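Local coordinates for E3 ubiquitin-protein ligase TRIM65 (Homo sapiens, PDB 7JL4) that acts as an E3 ubiquitin ligase in innate immunity, autophagy and inflammation, and negatively regulates microRNAs by modulating the ubiquitination and stability of TNRC6A, at residues S110-C115 and Y164-L169. Numbering follows the deposited sequence.
Unlike the reference sequence in segment 110-115: Ser110 (reference Cys).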
# COMPACT_ATOMS: atom_id res chain seq x y z
N SER A 110 -4.92 -8.99 11.10
CA SER A 110 -3.57 -9.27 10.57
C SER A 110 -3.08 -8.23 9.57
O SER A 110 -1.98 -8.38 9.02
CB SER A 110 -3.53 -10.66 9.93
OG SER A 110 -4.45 -10.73 8.84
N SER A 111 -3.84 -7.16 9.34
CA SER A 111 -3.44 -6.17 8.36
C SER A 111 -3.96 -4.81 8.75
O SER A 111 -4.88 -4.67 9.57
CB SER A 111 -3.92 -6.58 6.97
OG SER A 111 -5.32 -6.69 6.95
N TRP A 112 -3.34 -3.79 8.16
CA TRP A 112 -3.66 -2.39 8.42
C TRP A 112 -3.57 -1.68 7.08
O TRP A 112 -2.64 -1.95 6.31
CB TRP A 112 -2.61 -1.77 9.39
CG TRP A 112 -2.59 -2.32 10.80
CD1 TRP A 112 -3.10 -1.71 11.92
CD2 TRP A 112 -2.00 -3.55 11.24
NE1 TRP A 112 -2.85 -2.49 13.04
CE2 TRP A 112 -2.19 -3.63 12.65
CE3 TRP A 112 -1.30 -4.58 10.60
CZ2 TRP A 112 -1.73 -4.71 13.41
CZ3 TRP A 112 -0.86 -5.66 11.35
CH2 TRP A 112 -1.08 -5.71 12.74
N GLY A 113 -4.50 -0.77 6.78
CA GLY A 113 -4.48 -0.16 5.46
C GLY A 113 -5.14 1.20 5.43
O GLY A 113 -5.82 1.61 6.38
N LEU A 114 -4.86 1.94 4.36
CA LEU A 114 -5.45 3.25 4.11
C LEU A 114 -6.03 3.20 2.71
O LEU A 114 -5.28 3.06 1.74
CB LEU A 114 -4.42 4.38 4.19
CG LEU A 114 -5.04 5.79 4.07
CD1 LEU A 114 -5.69 6.17 5.38
CD2 LEU A 114 -4.03 6.84 3.66
N CYS A 115 -7.36 3.30 2.60
CA CYS A 115 -7.98 3.29 1.28
C CYS A 115 -8.29 4.73 0.85
O CYS A 115 -8.85 5.51 1.63
CB CYS A 115 -9.23 2.41 1.31
SG CYS A 115 -10.21 2.50 -0.23
N TYR A 164 -2.86 9.49 9.09
CA TYR A 164 -3.34 8.60 10.13
C TYR A 164 -2.18 7.76 10.65
O TYR A 164 -1.32 7.33 9.86
CB TYR A 164 -4.44 7.67 9.61
CG TYR A 164 -5.25 7.12 10.77
CD1 TYR A 164 -6.17 7.92 11.43
CD2 TYR A 164 -5.03 5.83 11.24
CE1 TYR A 164 -6.89 7.43 12.53
CE2 TYR A 164 -5.74 5.33 12.30
CZ TYR A 164 -6.66 6.12 12.95
OH TYR A 164 -7.35 5.59 14.02
N THR A 165 -2.17 7.51 11.96
CA THR A 165 -1.20 6.63 12.60
C THR A 165 -1.91 5.50 13.33
O THR A 165 -2.79 5.74 14.16
CB THR A 165 -0.34 7.43 13.59
OG1 THR A 165 0.33 8.47 12.88
CG2 THR A 165 0.69 6.54 14.32
N PHE A 166 -1.50 4.26 13.04
CA PHE A 166 -1.84 3.09 13.84
C PHE A 166 -0.70 2.75 14.79
O PHE A 166 0.48 2.89 14.42
CB PHE A 166 -2.08 1.85 12.97
CG PHE A 166 -3.31 1.92 12.11
CD1 PHE A 166 -4.56 1.65 12.66
CD2 PHE A 166 -3.22 2.16 10.74
CE1 PHE A 166 -5.71 1.67 11.86
CE2 PHE A 166 -4.37 2.16 9.93
CZ PHE A 166 -5.60 1.92 10.50
N HIS A 167 -1.04 2.26 15.98
CA HIS A 167 -0.07 1.68 16.89
C HIS A 167 -0.38 0.21 17.11
O HIS A 167 -1.54 -0.18 17.20
CB HIS A 167 -0.05 2.39 18.24
CG HIS A 167 0.97 1.82 19.17
ND1 HIS A 167 0.63 1.19 20.35
CD2 HIS A 167 2.32 1.76 19.08
CE1 HIS A 167 1.73 0.78 20.96
NE2 HIS A 167 2.77 1.10 20.20
N ALA A 168 0.66 -0.61 17.19
CA ALA A 168 0.47 -2.04 17.41
C ALA A 168 1.76 -2.63 17.93
O ALA A 168 2.84 -2.11 17.67
CB ALA A 168 0.08 -2.77 16.12
N LEU A 169 1.65 -3.76 18.62
CA LEU A 169 2.83 -4.53 19.00
C LEU A 169 3.02 -5.63 17.95
O LEU A 169 2.62 -6.78 18.13
CB LEU A 169 2.66 -5.10 20.41
CG LEU A 169 2.46 -4.01 21.47
CD1 LEU A 169 2.74 -4.57 22.86
CD2 LEU A 169 3.37 -2.80 21.21
O HOH W 1 -3.42 -1.60 15.70
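The indole N-H of Trp112 reaches the other strand through a water: NE1 of Trp112 donates a hydrogen bond to the water at 2.9 Å, and that water donates in turn to the backbone O of His167 at 2.8 Å. The water sits in the plane of the indole, at its edge. Next to this polar link, CD1 of Trp112 comes down over one face of the Phe166 ring, off-centre, 3.6 Å from CG of Phe166. The result is a T-shaped stack, the indole edge meeting the phenyl face, with the planes at 68°. Both rings swing beside their own backbone N, anti to the carbonyl carbon (chi1 -66° in Trp112, -68° in Phe166), which, with both CB atoms already toward the opposite strand, brings them together. Tyr164 lies against the opposite face of Phe166 with its CE2, while O of Gly113 approaches the phenyl edge near the ring plane. Further along, CB of Ala168 packs on CZ2 of Trp112 at 3.8 Å. Cutting Phe166 back to an alanine would probably open a gap beside CD1 of Trp112 and leave the Tyr164 ring freer to turn. Strands 111-116 and 161-167 belong to the two facing antiparallel sheets of the B30.2/SPRY sandwich; they meet here through two rings and the Ala168 methyl, and the water lets the indole lie against the other sheet with its N-H still paired.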